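Local structure of chromosomal replication initiator protein DnaA (Aquifex aeolicus, 1L8Q) at residues 19-24 / 160-165; 40-45 / 133-138. The protein binds ATP through its AAA+ domain and probably binds the replication origin oriC to initiate and regulate chromosomal replication. All coordinates share one frame; numbering follows the deposited sequence.

Interaction 1: residues 19-24 / 160-165; sequences NRLAYE and ILVEIE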
# COMPACT_ATOMS: atom_id res chain seq x y z
N ASN A 19 3.14 -15.50 -0.79
CA ASN A 19 1.76 -15.42 -1.25
C ASN A 19 1.17 -16.77 -1.60
O ASN A 19 0.06 -16.87 -2.14
CB ASN A 19 1.63 -14.46 -2.45
CG ASN A 19 2.63 -14.77 -3.58
OD1 ASN A 19 2.96 -13.90 -4.39
ND2 ASN A 19 3.11 -16.00 -3.63
N ARG A 20 1.91 -17.81 -1.26
CA ARG A 20 1.51 -19.18 -1.54
C ARG A 20 0.19 -19.59 -0.88
O ARG A 20 -0.73 -20.06 -1.57
CB ARG A 20 2.62 -20.13 -1.10
CG ARG A 20 2.68 -21.43 -1.86
CD ARG A 20 3.73 -22.37 -1.33
NE ARG A 20 3.18 -23.71 -1.14
CZ ARG A 20 3.62 -24.59 -0.23
NH1 ARG A 20 4.63 -24.28 0.58
NH2 ARG A 20 3.04 -25.77 -0.15
N LEU A 21 0.09 -19.42 0.45
CA LEU A 21 -1.14 -19.75 1.18
C LEU A 21 -2.35 -19.15 0.46
O LEU A 21 -3.22 -19.87 -0.01
CB LEU A 21 -1.10 -19.17 2.59
CG LEU A 21 -1.50 -20.02 3.79
CD1 LEU A 21 -1.98 -19.11 4.88
CD2 LEU A 21 -2.53 -21.02 3.43
N ALA A 22 -2.39 -17.83 0.39
CA ALA A 22 -3.49 -17.14 -0.24
C ALA A 22 -3.76 -17.77 -1.60
O ALA A 22 -4.89 -18.16 -1.91
CB ALA A 22 -3.17 -15.68 -0.40
N TYR A 23 -2.72 -17.89 -2.41
CA TYR A 23 -2.87 -18.44 -3.73
C TYR A 23 -3.45 -19.85 -3.70
O TYR A 23 -4.39 -20.17 -4.46
CB TYR A 23 -1.53 -18.46 -4.46
CG TYR A 23 -1.59 -18.97 -5.86
CD1 TYR A 23 -2.01 -18.14 -6.89
CD2 TYR A 23 -1.23 -20.27 -6.17
CE1 TYR A 23 -2.07 -18.60 -8.19
CE2 TYR A 23 -1.28 -20.74 -7.45
CZ TYR A 23 -1.70 -19.90 -8.46
OH TYR A 23 -1.75 -20.35 -9.76
N GLU A 24 -2.90 -20.71 -2.85
CA GLU A 24 -3.37 -22.08 -2.80
C GLU A 24 -4.80 -22.15 -2.32
O GLU A 24 -5.63 -22.86 -2.93
CB GLU A 24 -2.46 -22.95 -1.93
CG GLU A 24 -1.27 -23.52 -2.69
CD GLU A 24 -0.29 -24.25 -1.79
OE1 GLU A 24 -0.62 -24.51 -0.62
OE2 GLU A 24 0.82 -24.57 -2.25
N ILE A 160 -11.59 -18.55 6.54
CA ILE A 160 -10.14 -18.69 6.48
C ILE A 160 -9.46 -17.35 6.25
O ILE A 160 -9.77 -16.63 5.29
CB ILE A 160 -9.70 -19.75 5.44
CG1 ILE A 160 -8.17 -19.86 5.41
CG2 ILE A 160 -10.24 -19.43 4.06
CD1 ILE A 160 -7.66 -21.24 4.99
N LEU A 161 -8.55 -17.00 7.15
CA LEU A 161 -7.83 -15.74 7.08
C LEU A 161 -6.42 -16.01 6.63
O LEU A 161 -5.72 -16.79 7.26
CB LEU A 161 -7.76 -15.10 8.47
CG LEU A 161 -8.96 -14.30 8.95
CD1 LEU A 161 -10.24 -14.86 8.42
CD2 LEU A 161 -8.96 -14.18 10.49
N VAL A 162 -5.98 -15.35 5.58
CA VAL A 162 -4.62 -15.56 5.11
C VAL A 162 -3.89 -14.25 4.78
O VAL A 162 -4.33 -13.46 3.96
CB VAL A 162 -4.56 -16.50 3.90
CG1 VAL A 162 -5.48 -17.68 4.12
CG2 VAL A 162 -4.98 -15.79 2.68
N GLU A 163 -2.77 -14.04 5.43
CA GLU A 163 -1.95 -12.87 5.20
C GLU A 163 -1.21 -13.03 3.88
O GLU A 163 -0.81 -14.11 3.53
CB GLU A 163 -0.94 -12.75 6.34
CG GLU A 163 -0.07 -11.52 6.32
CD GLU A 163 0.68 -11.35 7.63
OE1 GLU A 163 0.77 -12.34 8.39
OE2 GLU A 163 1.17 -10.21 7.90
N ILE A 164 -1.03 -11.96 3.14
CA ILE A 164 -0.32 -12.05 1.88
C ILE A 164 0.84 -11.07 1.85
O ILE A 164 0.74 -9.94 2.32
CB ILE A 164 -1.29 -11.82 0.71
CG1 ILE A 164 -0.63 -12.07 -0.62
CG2 ILE A 164 -1.91 -10.43 0.77
CD1 ILE A 164 -1.53 -11.78 -1.75
N GLU A 165 1.97 -11.52 1.33
CA GLU A 165 3.17 -10.68 1.26
C GLU A 165 3.84 -10.78 -0.09
O GLU A 165 3.75 -11.80 -0.77
CB GLU A 165 4.20 -11.06 2.36
CG GLU A 165 3.98 -10.41 3.72
CD GLU A 165 4.61 -11.18 4.90
OE1 GLU A 165 4.59 -10.65 6.04
OE2 GLU A 165 5.13 -12.32 4.70

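Interaction 2: residues 40-45 / 133-138; sequences IFIYGS and QIILAS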
# COMPACT_ATOMS: atom_id res chain seq x y z
N ILE A 40 -13.33 -16.44 2.55
CA ILE A 40 -11.90 -16.29 2.47
C ILE A 40 -11.63 -14.82 2.70
O ILE A 40 -12.23 -13.98 2.04
CB ILE A 40 -11.40 -16.66 1.08
CG1 ILE A 40 -11.56 -18.14 0.83
CG2 ILE A 40 -9.94 -16.26 0.90
CD1 ILE A 40 -11.18 -18.52 -0.55
N PHE A 41 -10.71 -14.50 3.61
CA PHE A 41 -10.40 -13.11 3.93
C PHE A 41 -8.91 -12.92 3.76
O PHE A 41 -8.13 -13.39 4.58
CB PHE A 41 -10.78 -12.83 5.38
CG PHE A 41 -10.71 -11.40 5.76
CD1 PHE A 41 -9.48 -10.78 5.97
CD2 PHE A 41 -11.87 -10.66 5.95
CE1 PHE A 41 -9.41 -9.44 6.34
CE2 PHE A 41 -11.81 -9.32 6.34
CZ PHE A 41 -10.59 -8.71 6.54
N ILE A 42 -8.52 -12.25 2.68
CA ILE A 42 -7.11 -12.01 2.41
C ILE A 42 -6.67 -10.64 2.91
O ILE A 42 -7.34 -9.65 2.67
CB ILE A 42 -6.86 -12.08 0.91
CG1 ILE A 42 -7.16 -13.48 0.38
CG2 ILE A 42 -5.42 -11.69 0.58
CD1 ILE A 42 -7.38 -13.49 -1.13
N TYR A 43 -5.53 -10.57 3.59
CA TYR A 43 -5.02 -9.29 4.05
C TYR A 43 -3.50 -9.13 3.88
O TYR A 43 -2.73 -10.09 3.96
CB TYR A 43 -5.43 -9.01 5.48
CG TYR A 43 -4.79 -9.91 6.48
CD1 TYR A 43 -3.70 -9.48 7.24
CD2 TYR A 43 -5.26 -11.18 6.68
CE1 TYR A 43 -3.11 -10.30 8.15
CE2 TYR A 43 -4.69 -12.02 7.59
CZ TYR A 43 -3.61 -11.57 8.34
OH TYR A 43 -3.04 -12.41 9.27
N GLY A 44 -3.09 -7.89 3.64
CA GLY A 44 -1.71 -7.57 3.44
C GLY A 44 -1.56 -6.11 3.09
O GLY A 44 -2.54 -5.41 2.78
N SER A 45 -0.34 -5.63 3.11
CA SER A 45 -0.09 -4.23 2.85
C SER A 45 -0.25 -3.90 1.37
O SER A 45 -0.37 -4.80 0.53
CB SER A 45 1.32 -3.89 3.30
OG SER A 45 2.24 -4.50 2.42
N GLN A 133 -19.77 -18.43 -2.81
CA GLN A 133 -18.42 -18.08 -2.39
C GLN A 133 -18.25 -16.61 -2.13
O GLN A 133 -18.66 -15.78 -2.93
CB GLN A 133 -17.39 -18.56 -3.41
CG GLN A 133 -15.94 -18.32 -3.01
CD GLN A 133 -15.48 -19.25 -1.87
OE1 GLN A 133 -15.51 -20.47 -2.01
NE2 GLN A 133 -15.06 -18.67 -0.76
N ILE A 134 -17.63 -16.29 -1.01
CA ILE A 134 -17.34 -14.92 -0.68
C ILE A 134 -15.84 -14.81 -0.50
O ILE A 134 -15.23 -15.62 0.18
CB ILE A 134 -18.01 -14.56 0.63
CG1 ILE A 134 -19.53 -14.72 0.51
CG2 ILE A 134 -17.65 -13.14 1.03
CD1 ILE A 134 -20.22 -14.85 1.86
N ILE A 135 -15.24 -13.82 -1.16
CA ILE A 135 -13.84 -13.55 -0.95
C ILE A 135 -13.68 -12.08 -0.60
O ILE A 135 -14.12 -11.21 -1.34
CB ILE A 135 -13.02 -13.91 -2.17
CG1 ILE A 135 -13.28 -15.34 -2.57
CG2 ILE A 135 -11.52 -13.74 -1.89
CD1 ILE A 135 -12.48 -15.77 -3.75
N LEU A 136 -13.09 -11.82 0.57
CA LEU A 136 -12.86 -10.46 1.01
C LEU A 136 -11.39 -10.20 0.98
O LEU A 136 -10.59 -11.12 1.05
CB LEU A 136 -13.34 -10.27 2.45
CG LEU A 136 -14.82 -10.39 2.77
CD1 LEU A 136 -15.66 -9.97 1.60
CD2 LEU A 136 -15.09 -11.78 3.14
N ALA A 137 -11.03 -8.93 0.88
CA ALA A 137 -9.63 -8.54 0.98
C ALA A 137 -9.57 -7.26 1.79
O ALA A 137 -10.50 -6.43 1.76
CB ALA A 137 -9.04 -8.33 -0.35
N SER A 138 -8.48 -7.10 2.54
CA SER A 138 -8.33 -5.97 3.43
C SER A 138 -6.87 -5.67 3.60
O SER A 138 -6.03 -6.50 3.29
CB SER A 138 -8.95 -6.25 4.78
OG SER A 138 -8.50 -5.30 5.74

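Interaction 1: residues 19-24 / 160-165
Val162 packs on Ala22 between strand 160-163 and the first turn of helix 20-31. CG2 of Val162 bears on the backbone of the helix as well as on its methyl group, lying 3.6 Å from Ala22 CB. The other branch of the valine serves a second partner: CD1 of Leu21 crosses it at a slant, 3.8 Å from Val162 CB and almost as near to CG1. Just before the helix begins, Asn19 meets the isoleucine two residues on from Val162: Ile164 CG1 reaches Asn19 CB at 3.8 Å. With chi1 at -173°, the isoleucine extends CG1 away from its own backbone N and presents this branch to Asn19.

Most of the touching is between carbons; Asn19 N also comes within 3.7 Å of Glu165 O, without a hydrogen bond. On the helix surface turned from the strand, Arg20 NE donates to Glu24 OE2 at 2.7 Å, a salt bridge between residues four apart, about one turn of helix. The carboxylate oxygen lies near the guanidinium plane, but the arginine meets it from above the carboxylate plane.

Asn19, in the N-cap position, belongs to the ADP site, and Ile164 packs against Thr48 and Lys50 of the P-loop region. Leu53 of helix 50-63 also touches Ala22, while strand 40-43 is hydrogen-bonded alongside 160-163, and helix 20-31 packs on one face of the AAA+ sheet, here over its outer strand.

Interaction 2: residues 40-45 / 133-138
The ring of Phe41 meets Leu136 and Ser138 obliquely. Its CD2 lies 3.8 Å from Leu136 CB, while CZ and CE1 approach Ser138 CB. CG stands opposite the backbone N (chi1 -171°), which carries the ring across the neighbouring strand. Phe156 meets the same ring with planes at about 40°.

The amide of Gln133 is the other flat group. Its chain bends at chi2 (72°), bringing NE2 to 3.9 Å from Ile40 CG1 and letting NE2 donate to Ile134 O at 3.2 Å, above the carbonyl plane. Ile40 N reaches that oxygen from the opposite face at 3.1 Å, so two donors grip it. Gly34 N and Tyr37 O also bind the amide; an alanine here would probably leave these loop groups without their mates and open a gap beside Ile40.

On the sheet face bearing Ile40, Ile42, Ile135 and Ala137, the side chains of Ile40 and Ile135 lie side by side, with Ile40 CG2 4.1 Å from Ile135 CG2. Between the faces runs regular parallel pairing, including Leu136 N to Ile40 O at 2.8 Å and Ile42 N to Leu136 O at 2.9 Å. Gly44 N, probably of the first glycine of the Walker A P-loop, closes the series on Ser138 O at 3.3 Å. Backbone bonding and apolar cover thus fix two inner strands where one leads into the nucleotide-binding loop.

How the interactions relate
Strand 40-43 joins the two contacts: interaction 2 pairs it with 133-138 on one side, and strand 160-163 of interaction 1 adjoins its other side, with Ile164 N probably bonded to Tyr43 O and Phe41 N to Ile160 O. Interaction 2 lies in the sheet's interior and is held chiefly by backbone hydrogen bonds, with side chains on both faces. Interaction 1 lies at the sheet's outer strand and sets a helix on one face through apolar side chains; its centre is buried, but Leu21 and Glu165 are exposed. Helix 20-31 spans both, since its later residues Val25, Val26 and Ala29 touch Ile40 and Ile42. Asn19 lines the ADP pocket; 40-45 reaches it beyond its contact, at Ser45.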